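Local structure of CPI (Ascaris lumbricoides, 4IT7) at residues G8-L22 with V45-V59. The protein probably inhibits cysteine proteases, as a roundworm member of the cystatin family. Numbering follows the deposited sequence.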
loop_
_atom_site.group_PDB
_atom_site.type_symbol
_atom_site.label_atom_id
_atom_site.label_comp_id
_atom_site.label_asym_id
_atom_site.label_seq_id
_atom_site.Cartn_x
_atom_site.Cartn_y
_atom_site.Cartn_z
ATOM N N GLY A 8 4.130 -21.507 -4.786
ATOM C CA GLY A 8 2.916 -20.935 -4.206
ATOM C C GLY A 8 3.240 -19.930 -3.117
ATOM O O GLY A 8 4.404 -19.772 -2.689
ATOM N N PHE A 9 2.205 -19.247 -2.667
ATOM C CA PHE A 9 2.374 -18.162 -1.723
ATOM C C PHE A 9 2.613 -18.591 -0.296
ATOM O O PHE A 9 2.109 -19.603 0.136
ATOM C CB PHE A 9 1.160 -17.247 -1.780
ATOM C CG PHE A 9 1.171 -16.330 -2.954
ATOM C CD1 PHE A 9 1.776 -15.070 -2.865
ATOM C CD2 PHE A 9 0.600 -16.723 -4.154
ATOM C CE1 PHE A 9 1.780 -14.227 -3.953
ATOM C CE2 PHE A 9 0.590 -15.869 -5.245
ATOM C CZ PHE A 9 1.188 -14.620 -5.143
ATOM N N SER A 10 3.375 -17.795 0.445
ATOM C CA SER A 10 3.545 -18.039 1.876
ATOM C C SER A 10 3.286 -16.784 2.761
ATOM O O SER A 10 3.821 -15.697 2.507
ATOM C CB SER A 10 4.907 -18.689 2.154
ATOM O OG SER A 10 5.872 -17.729 2.541
ATOM N N THR A 11 2.446 -16.962 3.780
ATOM C CA THR A 11 2.033 -15.913 4.700
ATOM C C THR A 11 3.230 -15.257 5.298
ATOM O O THR A 11 4.199 -15.893 5.582
ATOM C CB THR A 11 1.170 -16.479 5.844
ATOM O OG1 THR A 11 -0.065 -16.930 5.298
ATOM C CG2 THR A 11 0.863 -15.425 6.887
ATOM N N LYS A 12 3.148 -13.963 5.505
ATOM C CA LYS A 12 4.285 -13.229 5.958
ATOM C C LYS A 12 3.727 -12.324 7.041
ATOM O O LYS A 12 2.527 -12.077 7.075
ATOM C CB LYS A 12 4.903 -12.490 4.749
ATOM C CG LYS A 12 6.343 -12.059 4.890
ATOM C CD LYS A 12 7.341 -13.198 4.683
ATOM C CE LYS A 12 8.697 -12.687 4.181
ATOM N NZ LYS A 12 9.113 -11.351 4.708
ATOM N N ASP A 13 4.580 -11.868 7.952
ATOM C CA ASP A 13 4.128 -11.086 9.079
ATOM C C ASP A 13 4.006 -9.600 8.750
ATOM O O ASP A 13 4.959 -8.980 8.245
ATOM C CB ASP A 13 5.027 -11.292 10.280
ATOM C CG ASP A 13 4.595 -10.466 11.457
ATOM O OD1 ASP A 13 3.381 -10.264 11.667
ATOM O OD2 ASP A 13 5.466 -9.990 12.183
ATOM N N VAL A 14 2.851 -9.025 9.085
ATOM C CA VAL A 14 2.531 -7.654 8.665
ATOM C C VAL A 14 3.348 -6.613 9.428
ATOM O O VAL A 14 3.279 -5.421 9.114
ATOM C CB VAL A 14 1.009 -7.332 8.691
ATOM C CG1 VAL A 14 0.185 -8.474 8.118
ATOM C CG2 VAL A 14 0.549 -7.009 10.096
ATOM N N ASN A 15 4.131 -7.058 10.418
ATOM C CA ASN A 15 5.004 -6.137 11.175
ATOM C C ASN A 15 6.492 -6.271 10.793
ATOM O O ASN A 15 7.346 -5.530 11.274
ATOM C CB ASN A 15 4.787 -6.234 12.694
ATOM C CG ASN A 15 3.448 -5.646 13.145
ATOM O OD1 ASN A 15 3.164 -4.458 12.956
ATOM N ND2 ASN A 15 2.627 -6.472 13.760
ATOM N N ASP A 16 6.797 -7.212 9.914
ATOM C CA ASP A 16 8.108 -7.248 9.290
ATOM C C ASP A 16 8.512 -5.838 8.817
ATOM O O ASP A 16 7.724 -5.123 8.172
ATOM C CB ASP A 16 8.097 -8.214 8.120
ATOM C CG ASP A 16 9.443 -8.342 7.461
ATOM O OD1 ASP A 16 10.161 -7.327 7.355
ATOM O OD2 ASP A 16 9.765 -9.466 7.015
ATOM N N PRO A 17 9.738 -5.421 9.165
ATOM C CA PRO A 17 10.190 -4.073 8.836
ATOM C C PRO A 17 10.218 -3.856 7.330
ATOM O O PRO A 17 9.904 -2.762 6.863
ATOM C CB PRO A 17 11.603 -4.013 9.432
ATOM C CG PRO A 17 11.641 -5.083 10.475
ATOM C CD PRO A 17 10.742 -6.174 9.947
ATOM N N LYS A 18 10.541 -4.902 6.580
ATOM C CA LYS A 18 10.455 -4.835 5.130
ATOM C C LYS A 18 8.996 -4.770 4.604
ATOM O O LYS A 18 8.744 -4.091 3.627
ATOM C CB LYS A 18 11.256 -5.984 4.474
ATOM C CG LYS A 18 11.228 -6.051 2.929
ATOM C CD LYS A 18 11.636 -4.742 2.229
ATOM C CE LYS A 18 12.065 -4.923 0.771
ATOM N NZ LYS A 18 11.092 -5.709 -0.041
ATOM N N ILE A 19 8.059 -5.505 5.209
ATOM C CA ILE A 19 6.660 -5.429 4.787
ATOM C C ILE A 19 6.124 -4.014 5.019
ATOM O O ILE A 19 5.518 -3.459 4.120
ATOM C CB ILE A 19 5.732 -6.481 5.449
ATOM C CG1 ILE A 19 6.136 -7.897 5.022
ATOM C CG2 ILE A 19 4.246 -6.210 5.126
ATOM C CD1 ILE A 19 6.056 -8.237 3.545
ATOM N N GLN A 20 6.380 -3.440 6.194
ATOM C CA GLN A 20 6.003 -2.067 6.484
ATOM C C GLN A 20 6.505 -1.034 5.423
ATOM O O GLN A 20 5.708 -0.264 4.866
ATOM C CB GLN A 20 6.472 -1.693 7.888
ATOM C CG GLN A 20 5.663 -2.367 9.014
ATOM C CD GLN A 20 4.194 -1.915 9.103
ATOM O OE1 GLN A 20 3.886 -0.739 8.971
ATOM N NE2 GLN A 20 3.291 -2.859 9.351
ATOM N N ALA A 21 7.812 -1.046 5.142
ATOM C CA ALA A 21 8.446 -0.234 4.072
ATOM C C ALA A 21 7.693 -0.394 2.780
ATOM O O ALA A 21 7.296 0.599 2.163
ATOM C CB ALA A 21 9.895 -0.659 3.867
ATOM N N LEU A 22 7.452 -1.642 2.383
ATOM C CA LEU A 22 6.715 -1.859 1.158
ATOM C C LEU A 22 5.282 -1.272 1.172
ATOM O O LEU A 22 4.859 -0.679 0.157
ATOM C CB LEU A 22 6.653 -3.340 0.779
ATOM C CG LEU A 22 7.876 -4.126 0.293
ATOM C CD1 LEU A 22 7.406 -5.500 -0.150
ATOM C CD2 LEU A 22 8.755 -3.448 -0.758
ATOM N N VAL A 45 -1.994 -2.798 7.796
ATOM C CA VAL A 45 -1.718 -3.824 6.848
ATOM C C VAL A 45 -2.557 -5.037 7.267
ATOM O O VAL A 45 -2.229 -5.684 8.219
ATOM C CB VAL A 45 -0.201 -4.138 6.743
ATOM C CG1 VAL A 45 0.041 -5.022 5.549
ATOM C CG2 VAL A 45 0.644 -2.861 6.628
ATOM N N ILE A 46 -3.616 -5.339 6.527
ATOM C CA ILE A 46 -4.498 -6.497 6.831
ATOM C C ILE A 46 -3.736 -7.832 6.626
ATOM O O ILE A 46 -3.708 -8.680 7.518
ATOM C CB ILE A 46 -5.732 -6.480 5.930
ATOM C CG1 ILE A 46 -6.561 -5.245 6.193
ATOM C CG2 ILE A 46 -6.596 -7.728 6.047
ATOM C CD1 ILE A 46 -7.495 -4.961 5.014
ATOM N N SER A 47 -3.107 -8.019 5.459
ATOM C CA SER A 47 -2.301 -9.218 5.231
ATOM C C SER A 47 -1.090 -9.001 4.308
ATOM O O SER A 47 -0.980 -7.958 3.646
ATOM C CB SER A 47 -3.188 -10.310 4.679
ATOM O OG SER A 47 -3.632 -9.964 3.390
ATOM N N ALA A 48 -0.207 -10.007 4.259
ATOM C CA ALA A 48 1.017 -9.946 3.472
ATOM C C ALA A 48 1.420 -11.350 3.138
ATOM O O ALA A 48 1.415 -12.213 4.000
ATOM C CB ALA A 48 2.109 -9.272 4.270
ATOM N N LYS A 49 1.767 -11.600 1.884
ATOM C CA LYS A 49 2.171 -12.930 1.487
ATOM C C LYS A 49 3.131 -12.850 0.314
ATOM O O LYS A 49 2.902 -12.085 -0.636
ATOM C CB LYS A 49 0.956 -13.742 1.088
ATOM C CG LYS A 49 0.245 -13.201 -0.128
ATOM C CD LYS A 49 -1.037 -13.980 -0.342
ATOM C CE LYS A 49 -1.528 -13.821 -1.762
ATOM N NZ LYS A 49 -2.668 -14.748 -2.022
ATOM N N THR A 50 4.179 -13.668 0.365
ATOM C CA THR A 50 5.233 -13.635 -0.641
ATOM C C THR A 50 5.369 -14.972 -1.362
ATOM O O THR A 50 5.163 -16.045 -0.781
ATOM C CB THR A 50 6.577 -13.178 -0.044
ATOM O OG1 THR A 50 7.147 -14.246 0.709
ATOM C CG2 THR A 50 6.386 -11.986 0.894
ATOM N N GLN A 51 5.623 -14.894 -2.660
ATOM C CA GLN A 51 6.051 -16.024 -3.416
ATOM C C GLN A 51 7.372 -15.690 -4.096
ATOM O O GLN A 51 7.764 -14.523 -4.201
ATOM C CB GLN A 51 4.994 -16.452 -4.417
ATOM C CG GLN A 51 4.661 -15.438 -5.472
ATOM C CD GLN A 51 3.959 -16.085 -6.634
ATOM O OE1 GLN A 51 3.638 -17.278 -6.587
ATOM N NE2 GLN A 51 3.713 -15.310 -7.693
ATOM N N VAL A 52 8.076 -16.732 -4.520
ATOM C CA VAL A 52 9.451 -16.593 -4.990
ATOM C C VAL A 52 9.716 -17.481 -6.187
ATOM O O VAL A 52 10.789 -18.064 -6.283
ATOM C CB VAL A 52 10.517 -16.913 -3.902
ATOM C CG1 VAL A 52 10.762 -15.759 -2.950
ATOM C CG2 VAL A 52 10.199 -18.214 -3.157
ATOM N N VAL A 53 8.753 -17.569 -7.098
ATOM C CA VAL A 53 8.940 -18.314 -8.334
ATOM C C VAL A 53 9.820 -17.552 -9.360
ATOM O O VAL A 53 10.689 -18.159 -9.971
ATOM C CB VAL A 53 7.585 -18.824 -8.905
ATOM C CG1 VAL A 53 6.524 -17.723 -8.929
ATOM C CG2 VAL A 53 7.743 -19.574 -10.234
ATOM N N ALA A 54 9.626 -16.240 -9.525
ATOM C CA ALA A 54 10.479 -15.450 -10.418
ATOM C C ALA A 54 10.771 -14.091 -9.830
ATOM O O ALA A 54 10.053 -13.134 -10.096
ATOM C CB ALA A 54 9.823 -15.286 -11.762
ATOM N N GLY A 55 11.840 -13.979 -9.057
ATOM C CA GLY A 55 12.018 -12.806 -8.194
ATOM C C GLY A 55 10.973 -12.905 -7.068
ATOM O O GLY A 55 10.289 -13.908 -6.972
ATOM N N THR A 56 10.872 -11.905 -6.195
ATOM C CA THR A 56 9.894 -11.943 -5.099
ATOM C C THR A 56 8.635 -11.182 -5.479
ATOM O O THR A 56 8.701 -10.009 -5.908
ATOM C CB THR A 56 10.454 -11.285 -3.837
ATOM O OG1 THR A 56 11.749 -11.844 -3.547
ATOM C CG2 THR A 56 9.512 -11.513 -2.668
ATOM N N ASN A 57 7.494 -11.859 -5.343
ATOM C CA ASN A 57 6.205 -11.221 -5.437
ATOM C C ASN A 57 5.473 -11.173 -4.104
ATOM O O ASN A 57 5.078 -12.208 -3.546
ATOM C CB ASN A 57 5.321 -11.876 -6.507
ATOM C CG ASN A 57 4.138 -10.995 -6.878
ATOM O OD1 ASN A 57 4.190 -9.749 -6.810
ATOM N ND2 ASN A 57 3.069 -11.623 -7.264
ATOM N N THR A 58 5.294 -9.959 -3.600
ATOM C CA THR A 58 4.593 -9.711 -2.354
ATOM C C THR A 58 3.199 -9.109 -2.580
ATOM O O THR A 58 3.083 -8.062 -3.224
ATOM C CB THR A 58 5.380 -8.724 -1.486
ATOM O OG1 THR A 58 6.711 -9.213 -1.274
ATOM C CG2 THR A 58 4.652 -8.505 -0.152
ATOM N N VAL A 59 2.159 -9.742 -2.045
ATOM C CA VAL A 59 0.797 -9.221 -2.191
ATOM C C VAL A 59 0.354 -8.764 -0.814
ATOM O O VAL A 59 0.444 -9.519 0.180
ATOM C CB VAL A 59 -0.214 -10.211 -2.819
ATOM C CG1 VAL A 59 -1.635 -9.608 -2.782
ATOM C CG2 VAL A 59 0.159 -10.553 -4.252
HETATM O O HOH W 1 -0.076 -11.783 6.841
HETATM O O HOH W 2 0.533 -2.771 9.650
#
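F9 places its ring between K49 and Q51: its CG lies anti to its carbonyl carbon (chi1 -78°), while both partners carry CG between backbone N and carbonyl carbon and then run extended. This is the N-terminal edge of the cystatin fold, where the short strand 10-11 is an outermost strand of the five-stranded antiparallel sheet, beside strand 38-51, and the helix begun at 17 packs on the sheet. Q51 covers one ring face, its amide plane 9° from that of the ring, stacked on it, and its CD 3.5 Å from F9 CZ. K49 crosses the opposite face; its NZ makes a cation-pi contact 4.4 Å from the F9 ring centroid. The hydrogen-bonded pair S10 and T50 joins the strands through S10 N to T50 O at 2.8 Å and the return bond from T50 N to S10 O. K12 N then donates to A48 O, and the K12 chain, bent at chi2, passes obliquely over T50 CG2, with CG 4.0 Å from it. K12 NZ forms a salt bridge with D16 OD2, the hydrogen bond in it weak; D16 is the N-cap residue of the helix. V14 sets its CB against V45 CB. I19 and L22 face the sheet: I19 CG2 meets A48 CB, and L22 meets T58 tip to tip. L60 and I94 extend this apolar layer. Q20 NE2 grips V14 O at 2.6 Å, in the carbonyl plane, and also donates to a water that accepts from V45 N at 3.1 Å.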